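Local coordinates for protein MTH0777 (Methanothermobacter thermautotrophicus, PDB 1KJN) that is of unknown function, an archaeal member of the DUF1890 family with a three-layered alpha/beta/alpha architecture built on a parallel sheet, at residues S18-L32 with H139-M153. Numbering follows the deposited sequence.
Sequences SPVQIPLAIYTSHKL and HHNPAPLRVRIDRFM
Arg146 and Tyr27 meet where helices 21-32 and 143-153 run side by side on one face of a Rossmann-like parallel sheet (strand order 3-2-1-4-5-6), a worked example of a helix pair whose apolar side faces the sheet and whose charged network lies on the outer side. The short axes are 10.9 Å apart and nearly parallel, at 15°. Followed outward, Arg146 begins with CB near Leu24 CD2. CG, anti to the backbone N (chi1 -178°), then lies over one face of the Tyr27 ring, 4.1 Å from its centroid, in a CH-pi contact. A bend at chi2 brings CD and NE past the phenol oxygen, and the guanidinium presents a face to Tyr27 CZ, its plane 57° from the ring. NE donates to Asp150 OD2, one turn on, at 2.9 Å and almost within the guanidinium plane. The other carboxylate oxygen serves the opposite helix: Tyr27 OH donates to the syn lone pair of Asp150 OD1 at 2.6 Å, while Lys31 NZ reaches OD1 in a weak salt bridge of 3.3 Å. With an alanine here instead of Arg146, that face of the Tyr27 ring would probably lose its cover and Asp150 OD2 its salt-bridge mate, leaving the carboxylate held through OD1 alone and less firmly fixed in rotation. Nearer the sheet, Leu24 CD1 packs tightly on Leu145 CD1 at 3.5 Å, and the selenomethionine Met153 rests CE against both Thr28 CG2 and Leu32 CD2; Phe85 of strand 81-86 also touches Leu24 and Thr28. With two basic side chains and a phenol sharing one carboxylate, Asp150 is likely to stay ionised, its charge linking the two helices while apolar contacts fill the interface beneath.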
# COMPACT_ATOMS: atom_id res chain seq x y z
N SER A 18 -9.57 -0.71 2.71
CA SER A 18 -8.86 -1.96 2.99
C SER A 18 -7.41 -1.82 2.59
O SER A 18 -7.10 -1.44 1.47
CB SER A 18 -9.47 -3.13 2.22
OG SER A 18 -10.89 -3.10 2.26
N PRO A 19 -6.50 -2.11 3.52
CA PRO A 19 -5.07 -2.01 3.24
C PRO A 19 -4.56 -2.92 2.13
O PRO A 19 -3.44 -2.72 1.65
CB PRO A 19 -4.42 -2.32 4.59
CG PRO A 19 -5.50 -3.04 5.37
CD PRO A 19 -6.76 -2.35 4.95
N VAL A 20 -5.37 -3.88 1.68
CA VAL A 20 -4.90 -4.75 0.59
C VAL A 20 -5.04 -4.14 -0.79
O VAL A 20 -4.31 -4.55 -1.71
CB VAL A 20 -5.61 -6.14 0.52
CG1 VAL A 20 -5.40 -6.94 1.80
CG2 VAL A 20 -7.10 -5.97 0.17
N GLN A 21 -5.89 -3.12 -0.94
CA GLN A 21 -6.14 -2.57 -2.28
C GLN A 21 -4.98 -1.97 -3.04
O GLN A 21 -4.61 -2.48 -4.09
CB GLN A 21 -7.32 -1.61 -2.29
CG GLN A 21 -7.82 -1.37 -3.71
CD GLN A 21 -9.03 -0.44 -3.77
OE1 GLN A 21 -9.74 -0.40 -4.77
NE2 GLN A 21 -9.27 0.32 -2.70
N ILE A 22 -4.40 -0.88 -2.54
CA ILE A 22 -3.28 -0.26 -3.24
C ILE A 22 -2.16 -1.27 -3.53
O ILE A 22 -1.77 -1.43 -4.68
CB ILE A 22 -2.73 0.97 -2.47
CG1 ILE A 22 -3.87 1.96 -2.25
CG2 ILE A 22 -1.56 1.62 -3.22
CD1 ILE A 22 -4.65 2.28 -3.50
N PRO A 23 -1.72 -2.03 -2.51
CA PRO A 23 -0.65 -3.00 -2.76
C PRO A 23 -0.98 -3.99 -3.89
O PRO A 23 -0.16 -4.22 -4.78
CB PRO A 23 -0.51 -3.71 -1.42
CG PRO A 23 -0.73 -2.57 -0.44
CD PRO A 23 -1.99 -1.91 -1.06
N LEU A 24 -2.18 -4.56 -3.86
CA LEU A 24 -2.61 -5.50 -4.89
C LEU A 24 -2.79 -4.85 -6.27
O LEU A 24 -2.61 -5.49 -7.30
CB LEU A 24 -3.90 -6.19 -4.46
CG LEU A 24 -3.72 -7.27 -3.41
CD1 LEU A 24 -5.10 -7.73 -2.96
CD2 LEU A 24 -2.86 -8.43 -3.95
N ALA A 25 -3.17 -3.58 -6.28
CA ALA A 25 -3.34 -2.85 -7.54
C ALA A 25 -1.97 -2.76 -8.20
O ALA A 25 -1.81 -3.05 -9.39
CB ALA A 25 -3.90 -1.45 -7.26
N ILE A 26 -0.96 -2.44 -7.40
CA ILE A 26 0.39 -2.31 -7.89
C ILE A 26 0.92 -3.69 -8.31
O ILE A 26 1.63 -3.79 -9.31
CB ILE A 26 1.32 -1.69 -6.80
CG1 ILE A 26 0.88 -0.26 -6.47
CG2 ILE A 26 2.78 -1.71 -7.25
CD1 ILE A 26 1.74 0.39 -5.37
N TYR A 27 0.58 -4.72 -7.54
CA TYR A 27 1.01 -6.09 -7.84
C TYR A 27 0.43 -6.56 -9.18
O TYR A 27 1.14 -7.12 -10.01
CB TYR A 27 0.56 -7.05 -6.73
CG TYR A 27 1.04 -8.48 -6.96
CD1 TYR A 27 0.20 -9.43 -7.56
CD2 TYR A 27 2.33 -8.86 -6.60
CE1 TYR A 27 0.66 -10.75 -7.80
CE2 TYR A 27 2.79 -10.17 -6.83
CZ TYR A 27 1.96 -11.11 -7.43
OH TYR A 27 2.40 -12.39 -7.62
N THR A 28 -0.86 -6.30 -9.39
CA THR A 28 -1.54 -6.69 -10.62
C THR A 28 -0.97 -5.90 -11.81
O THR A 28 -0.73 -6.48 -12.86
CB THR A 28 -3.04 -6.44 -10.51
OG1 THR A 28 -3.52 -7.05 -9.30
CG2 THR A 28 -3.81 -7.05 -11.71
N SER A 29 -0.70 -4.61 -11.62
CA SER A 29 -0.15 -3.78 -12.70
C SER A 29 1.23 -4.28 -13.12
O SER A 29 1.58 -4.27 -14.30
CB SER A 29 -0.08 -2.31 -12.29
OG SER A 29 0.57 -1.54 -13.31
N HIS A 30 2.01 -4.71 -12.14
CA HIS A 30 3.32 -5.24 -12.42
C HIS A 30 3.16 -6.53 -13.22
O HIS A 30 3.94 -6.80 -14.12
CB HIS A 30 4.08 -5.53 -11.14
CG HIS A 30 5.37 -6.26 -11.36
ND1 HIS A 30 5.56 -7.57 -10.98
CD2 HIS A 30 6.55 -5.85 -11.89
CE1 HIS A 30 6.80 -7.93 -11.26
NE2 HIS A 30 7.42 -6.90 -11.81
N LYS A 31 2.16 -7.35 -12.86
CA LYS A 31 1.93 -8.60 -13.59
C LYS A 31 1.62 -8.29 -15.05
O LYS A 31 2.13 -8.95 -15.95
CB LYS A 31 0.77 -9.37 -12.98
CG LYS A 31 1.04 -9.89 -11.59
CD LYS A 31 2.11 -10.99 -11.59
CE LYS A 31 1.53 -12.34 -11.94
NZ LYS A 31 2.56 -13.42 -11.78
N LEU A 32 0.80 -7.27 -15.28
CA LEU A 32 0.40 -6.88 -16.61
C LEU A 32 1.57 -6.34 -17.42
O LEU A 32 1.70 -6.65 -18.60
CB LEU A 32 -0.77 -5.89 -16.56
CG LEU A 32 -2.11 -6.49 -16.10
CD1 LEU A 32 -3.18 -5.43 -15.93
CD2 LEU A 32 -2.57 -7.53 -17.10
N HIS A 139 -9.23 -8.40 3.96
CA HIS A 139 -9.14 -7.03 4.41
C HIS A 139 -7.68 -6.58 4.54
O HIS A 139 -7.27 -5.62 3.90
CB HIS A 139 -9.85 -6.84 5.74
CG HIS A 139 -9.77 -5.45 6.27
ND1 HIS A 139 -8.83 -5.06 7.21
CD2 HIS A 139 -10.48 -4.33 5.97
CE1 HIS A 139 -8.98 -3.78 7.47
NE2 HIS A 139 -9.97 -3.31 6.73
N HIS A 140 -6.91 -7.27 5.38
CA HIS A 140 -5.51 -6.92 5.57
C HIS A 140 -4.49 -7.90 5.00
O HIS A 140 -3.38 -7.50 4.70
CB HIS A 140 -5.21 -6.59 7.04
CG HIS A 140 -5.90 -7.49 8.01
ND1 HIS A 140 -7.25 -7.41 8.27
CD2 HIS A 140 -5.42 -8.49 8.78
CE1 HIS A 140 -7.58 -8.34 9.15
NE2 HIS A 140 -6.49 -9.01 9.48
N ASN A 141 -4.88 -9.16 4.84
CA ASN A 141 -3.97 -10.17 4.28
C ASN A 141 -4.28 -10.29 2.79
O ASN A 141 -5.36 -10.74 2.39
CB ASN A 141 -4.17 -11.53 4.97
CG ASN A 141 -3.19 -12.61 4.47
OD1 ASN A 141 -2.47 -12.41 3.49
ND2 ASN A 141 -3.15 -13.74 5.17
N PRO A 142 -3.31 -9.93 1.94
CA PRO A 142 -3.51 -10.00 0.49
C PRO A 142 -3.42 -11.39 -0.12
O PRO A 142 -3.93 -11.61 -1.21
CB PRO A 142 -2.36 -9.15 -0.02
CG PRO A 142 -1.25 -9.54 0.92
CD PRO A 142 -1.93 -9.56 2.27
N ALA A 143 -2.80 -12.33 0.61
CA ALA A 143 -2.58 -13.69 0.12
C ALA A 143 -3.66 -14.38 -0.71
O ALA A 143 -3.40 -14.74 -1.84
CB ALA A 143 -2.10 -14.61 1.24
N PRO A 144 -4.91 -14.47 -0.21
CA PRO A 144 -5.97 -15.13 -0.99
C PRO A 144 -6.13 -14.53 -2.38
O PRO A 144 -6.18 -15.25 -3.40
CB PRO A 144 -7.24 -14.86 -0.18
CG PRO A 144 -6.75 -14.56 1.19
CD PRO A 144 -5.47 -13.83 0.99
N LEU A 145 -6.24 -13.20 -2.42
CA LEU A 145 -6.40 -12.50 -3.68
C LEU A 145 -5.16 -12.64 -4.53
O LEU A 145 -5.27 -12.86 -5.73
CB LEU A 145 -6.69 -11.01 -3.44
CG LEU A 145 -8.09 -10.72 -2.87
CD1 LEU A 145 -8.15 -9.32 -2.34
CD2 LEU A 145 -9.14 -10.93 -3.97
N ARG A 146 -4.00 -12.48 -3.91
CA ARG A 146 -2.74 -12.55 -4.65
C ARG A 146 -2.58 -13.87 -5.39
O ARG A 146 -2.17 -13.88 -6.54
CB ARG A 146 -1.55 -12.29 -3.71
CG ARG A 146 -0.18 -12.30 -4.39
CD ARG A 146 0.46 -13.71 -4.36
NE ARG A 146 1.77 -13.74 -5.01
CZ ARG A 146 2.88 -13.22 -4.49
NH1 ARG A 146 2.87 -12.64 -3.30
NH2 ARG A 146 4.01 -13.24 -5.20
N VAL A 147 -2.86 -14.99 -4.71
CA VAL A 147 -2.75 -16.31 -5.32
C VAL A 147 -3.76 -16.45 -6.46
O VAL A 147 -3.43 -16.94 -7.54
CB VAL A 147 -3.00 -17.44 -4.30
CG1 VAL A 147 -2.98 -18.77 -4.99
CG2 VAL A 147 -1.94 -17.40 -3.22
N ARG A 148 -4.99 -16.03 -6.22
CA ARG A 148 -6.00 -16.10 -7.27
C ARG A 148 -5.65 -15.19 -8.47
O ARG A 148 -5.98 -15.53 -9.59
CB ARG A 148 -7.38 -15.80 -6.71
CG ARG A 148 -7.86 -16.94 -5.84
CD ARG A 148 -8.97 -16.55 -4.88
NE ARG A 148 -8.75 -17.26 -3.62
CZ ARG A 148 -9.55 -17.22 -2.56
NH1 ARG A 148 -10.65 -16.49 -2.58
NH2 ARG A 148 -9.25 -17.95 -1.49
N ILE A 149 -4.95 -14.08 -8.23
CA ILE A 149 -4.54 -13.19 -9.32
C ILE A 149 -3.40 -13.86 -10.09
O ILE A 149 -3.34 -13.79 -11.32
CB ILE A 149 -4.09 -11.79 -8.81
CG1 ILE A 149 -5.32 -10.98 -8.38
CG2 ILE A 149 -3.33 -11.02 -9.90
CD1 ILE A 149 -4.98 -9.81 -7.49
N ASP A 150 -2.47 -14.50 -9.38
CA ASP A 150 -1.36 -15.19 -10.05
C ASP A 150 -1.90 -16.25 -11.01
O ASP A 150 -1.40 -16.40 -12.13
CB ASP A 150 -0.46 -15.91 -9.03
CG ASP A 150 0.54 -14.98 -8.40
OD1 ASP A 150 0.89 -13.94 -9.01
OD2 ASP A 150 1.00 -15.31 -7.29
N ARG A 151 -2.90 -16.99 -10.55
CA ARG A 151 -3.52 -18.06 -11.34
C ARG A 151 -4.17 -17.52 -12.60
O ARG A 151 -3.92 -18.03 -13.70
CB ARG A 151 -4.52 -18.85 -10.49
CG ARG A 151 -3.86 -19.52 -9.27
CD ARG A 151 -4.68 -20.70 -8.75
NE ARG A 151 -4.01 -21.43 -7.66
CZ ARG A 151 -2.76 -21.90 -7.70
NH1 ARG A 151 -2.01 -21.74 -8.78
NH2 ARG A 151 -2.27 -22.54 -6.64
N PHE A 152 -4.97 -16.48 -12.44
CA PHE A 152 -5.63 -15.84 -13.56
C PHE A 152 -4.57 -15.40 -14.58
O PHE A 152 -4.72 -15.62 -15.77
CB PHE A 152 -6.40 -14.61 -13.08
CG PHE A 152 -6.97 -13.76 -14.19
CD1 PHE A 152 -8.22 -14.03 -14.71
CD2 PHE A 152 -6.23 -12.71 -14.72
CE1 PHE A 152 -8.74 -13.27 -15.76
CE2 PHE A 152 -6.74 -11.94 -15.77
CZ PHE A 152 -8.00 -12.22 -16.29
N MSE A 153 -3.50 -14.79 -14.08
CA MSE A 153 -2.42 -14.28 -14.93
C MSE A 153 -1.58 -15.31 -15.67
O MSE A 153 -0.99 -15.01 -16.70
CB MSE A 153 -1.50 -13.38 -14.11
CG MSE A 153 -2.13 -12.07 -13.67
SE MSE A 153 -2.47 -10.88 -15.15
CE MSE A 153 -3.42 -9.50 -14.17
O HOH W 1 1.31 -15.83 -12.58